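Local coordinates for Cap5O (Staphylococcus aureus, PDB 3OJO), which acts as a UDP-N-acetyl-mannosamine dehydrogenase in capsular polysaccharide biosynthesis and binds the cofactor NAD, at residues V86-V91 with T124-S129; K326-D331 with H384-N389; V378-D383 with K407-S412. One frame throughout, in Å; residues are numbered along the deposited sequence.

Contact 1 of 3, residues V86-V91 with T124-S129. With NAD (nicotinamide-adenine-dinucleotide), chain J.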
loop_
_atom_site.group_PDB
_atom_site.type_symbol
_atom_site.label_atom_id
_atom_site.label_comp_id
_atom_site.label_asym_id
_atom_site.label_seq_id
_atom_site.Cartn_x
_atom_site.Cartn_y
_atom_site.Cartn_z
ATOM N N VAL B 86 18.976 -11.813 32.943
ATOM C CA VAL B 86 18.208 -11.308 31.809
ATOM C C VAL B 86 16.949 -10.645 32.334
ATOM O O VAL B 86 16.306 -11.168 33.246
ATOM C CB VAL B 86 17.846 -12.432 30.792
ATOM C CG1 VAL B 86 17.253 -11.858 29.504
ATOM C CG2 VAL B 86 19.034 -13.331 30.480
ATOM N N PHE B 87 16.585 -9.509 31.727
ATOM C CA PHE B 87 15.346 -8.799 32.013
ATOM C C PHE B 87 14.596 -8.604 30.703
ATOM O O PHE B 87 15.168 -8.130 29.731
ATOM C CB PHE B 87 15.601 -7.447 32.659
ATOM C CG PHE B 87 16.270 -7.471 34.007
ATOM C CD1 PHE B 87 15.515 -7.470 35.176
ATOM C CD2 PHE B 87 17.659 -7.432 34.114
ATOM C CE1 PHE B 87 16.138 -7.441 36.428
ATOM C CE2 PHE B 87 18.283 -7.425 35.367
ATOM C CZ PHE B 87 17.520 -7.418 36.515
ATOM N N ILE B 88 13.328 -9.014 30.670
ATOM C CA ILE B 88 12.469 -8.855 29.507
ATOM C C ILE B 88 11.316 -7.906 29.861
ATOM O O ILE B 88 10.512 -8.230 30.736
ATOM C CB ILE B 88 11.957 -10.208 28.920
ATOM C CG1 ILE B 88 13.127 -11.104 28.465
ATOM C CG2 ILE B 88 10.977 -9.936 27.766
ATOM C CD1 ILE B 88 12.788 -12.458 27.993
ATOM N N ILE B 89 11.229 -6.754 29.163
ATOM C CA ILE B 89 10.127 -5.810 29.343
ATOM C C ILE B 89 9.049 -6.180 28.313
ATOM O O ILE B 89 9.300 -6.133 27.099
ATOM C CB ILE B 89 10.597 -4.340 29.256
ATOM C CG1 ILE B 89 11.568 -4.021 30.418
ATOM C CG2 ILE B 89 9.408 -3.361 29.224
ATOM C CD1 ILE B 89 12.642 -3.026 30.097
ATOM N N ALA B 90 7.871 -6.572 28.817
ATOM C CA ALA B 90 6.696 -6.982 28.040
ATOM C C ALA B 90 5.440 -6.269 28.578
ATOM O O ALA B 90 4.368 -6.872 28.669
ATOM C CB ALA B 90 6.521 -8.487 28.127
ATOM N N VAL B 91 5.588 -4.978 28.935
ATOM C CA VAL B 91 4.515 -4.119 29.444
ATOM C C VAL B 91 3.719 -3.537 28.236
ATOM O O VAL B 91 4.204 -3.649 27.102
ATOM C CB VAL B 91 5.048 -3.014 30.408
ATOM C CG1 VAL B 91 5.814 -3.617 31.583
ATOM C CG2 VAL B 91 5.907 -2.001 29.663
ATOM N N THR B 124 21.489 -8.587 30.479
ATOM C CA THR B 124 20.813 -8.351 29.200
ATOM C C THR B 124 19.412 -7.776 29.442
ATOM O O THR B 124 18.671 -8.294 30.279
ATOM C CB THR B 124 20.784 -9.615 28.331
ATOM O OG1 THR B 124 22.101 -10.156 28.259
ATOM C CG2 THR B 124 20.259 -9.347 26.906
ATOM N N ILE B 125 19.073 -6.687 28.728
ATOM C CA ILE B 125 17.755 -6.058 28.766
ATOM C C ILE B 125 17.144 -6.245 27.390
ATOM O O ILE B 125 17.700 -5.776 26.398
ATOM C CB ILE B 125 17.765 -4.558 29.194
ATOM C CG1 ILE B 125 18.599 -4.285 30.504
ATOM C CG2 ILE B 125 16.348 -3.960 29.233
ATOM C CD1 ILE B 125 18.189 -4.907 31.743
ATOM N N ILE B 126 16.025 -6.975 27.336
ATOM C CA ILE B 126 15.256 -7.214 26.122
ATOM C C ILE B 126 13.951 -6.461 26.255
ATOM O O ILE B 126 13.277 -6.575 27.277
ATOM C CB ILE B 126 15.022 -8.704 25.799
ATOM C CG1 ILE B 126 16.357 -9.484 25.726
ATOM C CG2 ILE B 126 14.213 -8.857 24.484
ATOM C CD1 ILE B 126 16.207 -10.985 25.886
ATOM N N VAL B 127 13.622 -5.655 25.244
ATOM C CA VAL B 127 12.357 -4.946 25.199
ATOM C C VAL B 127 11.524 -5.673 24.138
ATOM O O VAL B 127 11.895 -5.681 22.960
ATOM C CB VAL B 127 12.544 -3.435 24.960
ATOM C CG1 VAL B 127 11.205 -2.711 24.917
ATOM C CG2 VAL B 127 13.423 -2.830 26.048
ATOM N N GLU B 128 10.483 -6.410 24.590
ATOM C CA GLU B 128 9.589 -7.173 23.710
ATOM C C GLU B 128 8.374 -6.341 23.266
ATOM O O GLU B 128 7.745 -6.661 22.265
ATOM C CB GLU B 128 9.131 -8.469 24.378
ATOM C CG GLU B 128 10.057 -9.648 24.142
ATOM C CD GLU B 128 9.516 -10.998 24.590
ATOM O OE1 GLU B 128 8.400 -11.042 25.163
ATOM O OE2 GLU B 128 10.220 -12.014 24.381
ATOM N N SER B 129 8.059 -5.283 24.008
ATOM C CA SER B 129 6.970 -4.340 23.772
ATOM C C SER B 129 7.202 -3.549 22.484
ATOM O O SER B 129 8.349 -3.354 22.069
ATOM C CB SER B 129 6.897 -3.350 24.938
ATOM O OG SER B 129 6.772 -4.023 26.177
HETATM P PA NAD J . -1.351 -6.745 28.455
HETATM O O1A NAD J . -2.147 -5.562 28.842
HETATM O O2A NAD J . -2.197 -7.946 28.291
HETATM O O5B NAD J . -0.242 -7.009 29.589
HETATM C C5B NAD J . 0.509 -5.967 30.151
HETATM C C4B NAD J . 0.758 -6.318 31.598
HETATM O O4B NAD J . 1.866 -5.582 32.073
HETATM C C3B NAD J . -0.440 -6.011 32.507
HETATM O O3B NAD J . -0.676 -7.124 33.363
HETATM C C2B NAD J . 0.073 -4.853 33.354
HETATM O O2B NAD J . -0.487 -4.808 34.651
HETATM C C1B NAD J . 1.570 -5.103 33.378
HETATM N N9A NAD J . 2.312 -3.862 33.648
HETATM C C8A NAD J . 2.012 -2.611 33.155
HETATM N N7A NAD J . 2.986 -1.752 33.531
HETATM C C5A NAD J . 3.893 -2.444 34.263
HETATM C C6A NAD J . 5.067 -2.048 34.905
HETATM N N6A NAD J . 5.441 -0.767 34.824
HETATM N N1A NAD J . 5.818 -2.995 35.597
HETATM C C2A NAD J . 5.414 -4.319 35.641
HETATM N N3A NAD J . 4.248 -4.704 35.007
HETATM C C4A NAD J . 3.500 -3.782 34.329
HETATM O O3 NAD J . -0.512 -6.384 27.118
HETATM P PN NAD J . 0.075 -7.486 26.108
HETATM O O1N NAD J . -1.021 -7.879 25.187
HETATM O O2N NAD J . 0.820 -8.517 26.874
HETATM O O5D NAD J . 1.096 -6.644 25.234
HETATM C C5D NAD J . 1.990 -5.732 25.818
HETATM C C4D NAD J . 2.635 -4.931 24.691
HETATM O O4D NAD J . 3.340 -5.797 23.814
HETATM C C3D NAD J . 1.635 -4.244 23.761
HETATM O O3D NAD J . 1.004 -3.081 24.264
HETATM C C2D NAD J . 2.536 -3.959 22.585
HETATM O O2D NAD J . 3.487 -3.001 22.970
HETATM C C1D NAD J . 3.303 -5.268 22.496
HETATM N N1N NAD J . 2.585 -6.130 21.528
HETATM C C2N NAD J . 1.656 -7.066 21.924
HETATM C C3N NAD J . 0.982 -7.830 20.959
HETATM C C7N NAD J . 0.314 -9.120 21.345
HETATM O O7N NAD J . 0.536 -10.248 20.520
HETATM N N7N NAD J . -0.482 -9.167 22.421
HETATM C C4N NAD J . 1.233 -7.609 19.597
HETATM C C5N NAD J . 2.146 -6.634 19.199
HETATM C C6N NAD J . 2.800 -5.893 20.186
#

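Contact 2 of 3, residues K326-D331 with H384-N389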
loop_
_atom_site.group_PDB
_atom_site.type_symbol
_atom_site.label_atom_id
_atom_site.label_comp_id
_atom_site.label_asym_id
_atom_site.label_seq_id
_atom_site.Cartn_x
_atom_site.Cartn_y
_atom_site.Cartn_z
ATOM N N LYS B 326 -10.502 -6.893 16.124
ATOM C CA LYS B 326 -10.246 -8.166 15.485
ATOM C C LYS B 326 -11.372 -9.136 15.821
ATOM O O LYS B 326 -12.040 -8.981 16.847
ATOM C CB LYS B 326 -8.858 -8.723 15.876
ATOM C CG LYS B 326 -7.714 -7.757 15.596
ATOM C CD LYS B 326 -6.356 -8.333 15.935
ATOM C CE LYS B 326 -5.298 -7.250 15.983
ATOM N NZ LYS B 326 -5.419 -6.392 17.198
ATOM N N GLY B 327 -11.586 -10.102 14.939
ATOM C CA GLY B 327 -12.569 -11.150 15.137
ATOM C C GLY B 327 -12.062 -12.237 16.067
ATOM O O GLY B 327 -10.863 -12.498 16.117
ATOM N N ASP B 328 -12.971 -12.844 16.837
ATOM C CA ASP B 328 -12.739 -13.929 17.792
ATOM C C ASP B 328 -11.759 -13.586 18.926
ATOM O O ASP B 328 -11.128 -14.474 19.508
ATOM C CB ASP B 328 -12.390 -15.244 17.068
ATOM C CG ASP B 328 -13.337 -15.591 15.936
ATOM O OD1 ASP B 328 -12.856 -15.829 14.815
ATOM O OD2 ASP B 328 -14.558 -15.657 16.182
ATOM N N VAL B 329 -11.696 -12.286 19.263
ATOM C CA VAL B 329 -10.894 -11.704 20.336
ATOM C C VAL B 329 -11.858 -10.942 21.278
ATOM O O VAL B 329 -12.936 -10.541 20.836
ATOM C CB VAL B 329 -9.708 -10.858 19.779
ATOM C CG1 VAL B 329 -10.150 -9.477 19.311
ATOM C CG2 VAL B 329 -8.573 -10.751 20.789
ATOM N N ASP B 330 -11.507 -10.825 22.580
ATOM C CA ASP B 330 -12.329 -10.152 23.595
ATOM C C ASP B 330 -11.852 -8.697 23.892
ATOM O O ASP B 330 -12.320 -8.061 24.850
ATOM C CB ASP B 330 -12.414 -11.014 24.881
ATOM C CG ASP B 330 -11.175 -11.018 25.766
ATOM O OD1 ASP B 330 -11.328 -10.832 26.999
ATOM O OD2 ASP B 330 -10.053 -11.230 25.230
ATOM N N ASP B 331 -10.940 -8.185 23.044
ATOM C CA ASP B 331 -10.335 -6.858 23.151
ATOM C C ASP B 331 -11.204 -5.731 22.555
ATOM O O ASP B 331 -11.323 -5.599 21.329
ATOM C CB ASP B 331 -8.913 -6.869 22.556
ATOM C CG ASP B 331 -7.936 -6.003 23.312
ATOM O OD1 ASP B 331 -7.463 -6.440 24.387
ATOM O OD2 ASP B 331 -7.630 -4.895 22.826
ATOM N N HIS B 384 -16.269 -11.902 13.570
ATOM C CA HIS B 384 -16.319 -13.078 14.427
ATOM C C HIS B 384 -16.756 -14.290 13.612
ATOM O O HIS B 384 -17.660 -14.170 12.784
ATOM C CB HIS B 384 -17.298 -12.854 15.583
ATOM C CG HIS B 384 -16.871 -11.799 16.547
ATOM N ND1 HIS B 384 -15.584 -11.758 17.047
ATOM C CD2 HIS B 384 -17.595 -10.814 17.119
ATOM C CE1 HIS B 384 -15.550 -10.735 17.878
ATOM N NE2 HIS B 384 -16.738 -10.137 17.959
ATOM N N SER B 385 -16.101 -15.449 13.837
ATOM C CA SER B 385 -16.370 -16.731 13.158
ATOM C C SER B 385 -17.848 -17.110 13.176
ATOM O O SER B 385 -18.367 -17.602 12.173
ATOM C CB SER B 385 -15.538 -17.841 13.786
ATOM O OG SER B 385 -14.182 -17.724 13.390
ATOM N N GLU B 386 -18.526 -16.825 14.308
ATOM C CA GLU B 386 -19.948 -17.082 14.546
ATOM C C GLU B 386 -20.841 -16.391 13.531
ATOM O O GLU B 386 -21.903 -16.917 13.198
ATOM C CB GLU B 386 -20.347 -16.645 15.967
ATOM C CG GLU B 386 -19.614 -17.392 17.075
ATOM C CD GLU B 386 -18.377 -16.720 17.642
ATOM O OE1 GLU B 386 -17.523 -16.256 16.850
ATOM O OE2 GLU B 386 -18.244 -16.700 18.888
ATOM N N PHE B 387 -20.405 -15.224 13.032
ATOM C CA PHE B 387 -21.151 -14.401 12.079
ATOM C C PHE B 387 -21.100 -14.902 10.630
ATOM O O PHE B 387 -21.869 -14.424 9.798
ATOM C CB PHE B 387 -20.716 -12.928 12.186
ATOM C CG PHE B 387 -20.910 -12.228 13.520
ATOM C CD1 PHE B 387 -20.246 -11.037 13.801
ATOM C CD2 PHE B 387 -21.806 -12.723 14.467
ATOM C CE1 PHE B 387 -20.455 -10.364 15.013
ATOM C CE2 PHE B 387 -22.008 -12.051 15.680
ATOM C CZ PHE B 387 -21.332 -10.877 15.946
ATOM N N LYS B 388 -20.216 -15.870 10.333
ATOM C CA LYS B 388 -20.034 -16.419 8.982
ATOM C C LYS B 388 -21.242 -17.219 8.532
ATOM O O LYS B 388 -21.819 -16.933 7.481
ATOM C CB LYS B 388 -18.729 -17.246 8.883
ATOM C CG LYS B 388 -17.466 -16.419 9.131
ATOM C CD LYS B 388 -16.215 -17.262 9.227
ATOM C CE LYS B 388 -15.004 -16.403 9.508
ATOM N NZ LYS B 388 -13.744 -17.196 9.495
ATOM N N ASN B 389 -21.691 -18.128 9.411
ATOM C CA ASN B 389 -22.797 -19.051 9.204
ATOM C C ASN B 389 -24.056 -18.641 9.976
ATOM O O ASN B 389 -24.397 -19.251 10.999
ATOM C CB ASN B 389 -22.338 -20.467 9.547
ATOM C CG ASN B 389 -21.083 -20.881 8.806
ATOM O OD1 ASN B 389 -21.111 -21.204 7.604
ATOM N ND2 ASN B 389 -19.947 -20.864 9.505
#

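Contact 3 of 3, residues V378-D383 with K407-S412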
loop_
_atom_site.group_PDB
_atom_site.type_symbol
_atom_site.label_atom_id
_atom_site.label_comp_id
_atom_site.label_asym_id
_atom_site.label_seq_id
_atom_site.Cartn_x
_atom_site.Cartn_y
_atom_site.Cartn_z
ATOM N N VAL B 378 -29.519 -4.760 11.562
ATOM C CA VAL B 378 -28.405 -5.494 12.200
ATOM C C VAL B 378 -27.100 -4.959 11.586
ATOM O O VAL B 378 -26.886 -5.037 10.366
ATOM C CB VAL B 378 -28.521 -7.042 12.170
ATOM C CG1 VAL B 378 -27.148 -7.722 12.179
ATOM C CG2 VAL B 378 -29.363 -7.529 13.347
ATOM N N LEU B 379 -26.279 -4.346 12.431
ATOM C CA LEU B 379 -25.029 -3.738 12.009
ATOM C C LEU B 379 -23.837 -4.632 12.342
ATOM O O LEU B 379 -23.505 -4.793 13.517
ATOM C CB LEU B 379 -24.895 -2.326 12.628
ATOM C CG LEU B 379 -23.783 -1.415 12.111
ATOM C CD1 LEU B 379 -23.876 -1.196 10.593
ATOM C CD2 LEU B 379 -23.799 -0.088 12.842
ATOM N N ILE B 380 -23.187 -5.203 11.305
ATOM C CA ILE B 380 -22.005 -6.043 11.527
ATOM C C ILE B 380 -20.673 -5.245 11.460
ATOM O O ILE B 380 -20.254 -4.772 10.399
ATOM C CB ILE B 380 -22.004 -7.362 10.731
ATOM C CG1 ILE B 380 -23.405 -7.993 10.726
ATOM C CG2 ILE B 380 -20.935 -8.312 11.297
ATOM C CD1 ILE B 380 -23.495 -9.315 10.127
ATOM N N LEU B 381 -20.029 -5.117 12.627
ATOM C CA LEU B 381 -18.809 -4.338 12.844
ATOM C C LEU B 381 -17.562 -5.150 13.192
ATOM O O LEU B 381 -16.464 -4.589 13.134
ATOM C CB LEU B 381 -19.042 -3.235 13.892
ATOM C CG LEU B 381 -20.228 -2.303 13.713
ATOM C CD1 LEU B 381 -20.329 -1.400 14.873
ATOM C CD2 LEU B 381 -20.136 -1.509 12.409
ATOM N N SER B 382 -17.718 -6.473 13.484
ATOM C CA SER B 382 -16.609 -7.405 13.769
ATOM C C SER B 382 -16.718 -8.668 12.929
ATOM O O SER B 382 -17.825 -9.106 12.647
ATOM C CB SER B 382 -16.547 -7.758 15.251
ATOM O OG SER B 382 -16.370 -6.581 16.024
ATOM N N ASP B 383 -15.582 -9.239 12.517
ATOM C CA ASP B 383 -15.562 -10.455 11.701
ATOM C C ASP B 383 -15.406 -11.758 12.546
ATOM O O ASP B 383 -14.555 -12.612 12.265
ATOM C CB ASP B 383 -14.548 -10.347 10.528
ATOM C CG ASP B 383 -13.088 -10.140 10.908
ATOM O OD1 ASP B 383 -12.801 -9.951 12.115
ATOM O OD2 ASP B 383 -12.240 -10.135 9.999
ATOM N N LYS B 407 -17.850 -5.577 7.445
ATOM C CA LYS B 407 -16.709 -6.515 7.446
ATOM C C LYS B 407 -16.745 -7.601 6.352
ATOM O O LYS B 407 -15.732 -8.273 6.156
ATOM C CB LYS B 407 -16.544 -7.178 8.842
ATOM C CG LYS B 407 -16.127 -6.235 9.968
ATOM C CD LYS B 407 -14.698 -5.681 9.818
ATOM C CE LYS B 407 -13.605 -6.652 10.158
ATOM N NZ LYS B 407 -12.289 -5.968 10.215
ATOM N N ASN B 408 -17.895 -7.776 5.652
ATOM C CA ASN B 408 -18.116 -8.796 4.605
ATOM C C ASN B 408 -17.823 -10.220 5.152
ATOM O O ASN B 408 -17.114 -11.020 4.529
ATOM C CB ASN B 408 -17.345 -8.457 3.317
ATOM C CG ASN B 408 -17.717 -9.290 2.117
ATOM O OD1 ASN B 408 -18.874 -9.639 1.888
ATOM N ND2 ASN B 408 -16.737 -9.612 1.305
ATOM N N VAL B 409 -18.368 -10.500 6.354
ATOM C CA VAL B 409 -18.184 -11.738 7.105
ATOM C C VAL B 409 -19.243 -12.822 6.814
ATOM O O VAL B 409 -18.895 -14.007 6.795
ATOM C CB VAL B 409 -17.947 -11.457 8.624
ATOM C CG1 VAL B 409 -19.213 -10.985 9.333
ATOM C CG2 VAL B 409 -17.337 -12.657 9.333
ATOM N N VAL B 410 -20.514 -12.423 6.574
ATOM C CA VAL B 410 -21.610 -13.355 6.301
ATOM C C VAL B 410 -21.402 -14.047 4.963
ATOM O O VAL B 410 -21.337 -13.389 3.922
ATOM C CB VAL B 410 -23.016 -12.720 6.415
ATOM C CG1 VAL B 410 -24.094 -13.802 6.456
ATOM C CG2 VAL B 410 -23.121 -11.834 7.645
ATOM N N LYS B 411 -21.283 -15.375 4.998
ATOM C CA LYS B 411 -21.058 -16.154 3.785
ATOM C C LYS B 411 -22.292 -16.971 3.343
ATOM O O LYS B 411 -22.352 -17.422 2.196
ATOM C CB LYS B 411 -19.744 -16.959 3.864
ATOM C CG LYS B 411 -18.544 -16.029 4.034
ATOM C CD LYS B 411 -17.203 -16.631 3.645
ATOM C CE LYS B 411 -16.107 -15.580 3.626
ATOM N NZ LYS B 411 -15.943 -14.890 4.936
ATOM N N SER B 412 -23.321 -17.052 4.206
ATOM C CA SER B 412 -24.583 -17.754 3.929
ATOM C C SER B 412 -25.599 -16.829 3.242
ATOM O O SER B 412 -25.852 -15.731 3.742
ATOM C CB SER B 412 -25.175 -18.292 5.228
ATOM O OG SER B 412 -25.282 -17.256 6.191
#

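Contact 1 of 3, residues V86-V91 with T124-S129
The Phe87 ring has Thr124 O at its edge, close to the ring plane, while the terminal methyl of Ile125 approaches obliquely, with CD1 3.5 Å from Phe87 CD2. That methyl reaches the ring because the Ile125 side chain folds back at its outer bond (chi2 -62°). A second flat group, the Glu128 carboxylate, lies against Ile88: Ile88 CG2 is 3.7 Å from Glu128 CD and almost as near both oxygens, which places the methyl over the carboxylate face. Tyr195 OH holds Glu128 OE2. Just past the strand, Val91 CG1 sits over the adenine face of NAD, 3.5 Å from C5A.

The backbones pair in parallel. Phe87 donates N-H to Thr124 O, and Phe87 O accepts from Ile126 N at 2.8 Å in a bond that is practically straight (178°). Ile89 N then bonds to Ile126 O, and Glu128 N reaches Ile89 O. Beyond the ladder, Ser129 OG donates to Val91 O at 2.8 Å, tying the two loop ends together beside the NAD ribose, whose C4D comes within 3.1 Å of Val91 O.

The pair closes a right-handed beta-alpha-beta unit of the Rossmann fold: helix 106-115 packs on the Phe87 and Ile89 face, helix 185-195 on the Val86 and Ile126 face, and strand 13-17 pairs with the other edge of strand 86-89.

Contact 2 of 3, residues K326-D331 with H384-N389
Two loops from the C-terminal ends of adjacent parallel strands in the UDP-binding domain meet here, and Asp328 with His384 and Ser385 makes the join. Asp328 N donates a hydrogen bond to His384 ND1 at 2.8 Å, close to the plane of the imidazole, so ND1 acts as acceptor. The opposite ring nitrogen, NE2, bonds to Asp356, which fixes the ring rotation and is consistent with a proton on NE2.

The Asp328 carboxylate straddles Ser385. OD1 accepts from Ser385 OG at 2.7 Å, and OD2 from Ser385 N at 2.8 Å; both donors come from the syn side, but 29° and 20° out of the carboxylate plane. Asp328 CG, anti to the carbonyl carbon and beside the backbone N (chi1 -49°), brings the carboxylate round to the same side as the amide, where it meets Ser385. OD2 also lies 3.1 Å from Glu386 OE1, a like-charge approach that His358, bonded to Glu386 OE1, probably eases.

Lys326 touches bound pyridine-2,6-dicarboxylic acid. Segment 326-331 bridges strand 317-321 and helix 336-346, while 384-389 follows strand 377-380, with the Phe387 ring meeting Phe321 of strand 317-321.

Contact 3 of 3, residues V378-D383 with K407-S412
Ile380, the last residue of strand 377-380, meets the second segment with two different methyl groups. Its CG2 lies 3.7 Å from Val409 CG1, and its CD1 lies 3.6 Å from Val410 CG2. The methyls meet at van der Waals distance, the isoleucine crossing each valine at about a right angle. An extended outer bond (chi2 -174°) carries CD1 out to Val410, while CG2 stays close to the backbone and meets Val409.

At Leu381 the side chain turns to helix 336-346, and the backbone does the touching: Lys407 CG packs 3.6 Å from Leu381 O. Ser382 likewise directs its side chain away, its OG bonding to Thr324 O, and its carbonyl oxygen lies near Val409 CG1. Asp383 meets both Val409 and Lys407. Its CA rests on Val409 CG2 at 3.7 Å, and its carboxylate carbon CG lies 3.6 Å from Lys407 CE. Lys407 is bent at its second and third side-chain torsions, which curls its chain past the Leu381 carbonyl to Asp383. The charged ends stop short of a salt bridge, with Asp383 OD2 and Lys407 NZ 4.2 Å apart, so any attraction is probably a longer-range one.

The Asp405 carboxylate accepts hydrogen bonds from the amides of Lys407, Val409 and Val410, which holds the start of 407-412 in its turn. The touching parts, 380-383 and 407-410, run about 91° apart and leave the C-terminal ends of neighbouring parallel strands, 377-380 and 402-405, as the loops of a Rossmann-like alpha/beta domain do.

In the fold
Contact 1 belongs to the NAD-binding domain, contacts 2 and 3 to the UDP-binding domain on the opposite side of the chain's centre; the centres of contacts 1 and 2 are about 31 Å apart. Contact 1 is buried and depends on a parallel backbone ladder. Contact 3, also buried, has apolar and aliphatic packing without cross-segment hydrogen bonds, and one opposite-charge pair beyond salt-bridge distance, whereas contact 2 lies at the surface and is polar, built on carboxylate, imidazole and hydroxyl groups. Contacts 2 and 3 share the chain leaving strand 377-380, split between them at 383 and 384, and touch directly: Lys388 O is 3.0 Å from Lys411 N, a probable hydrogen bond.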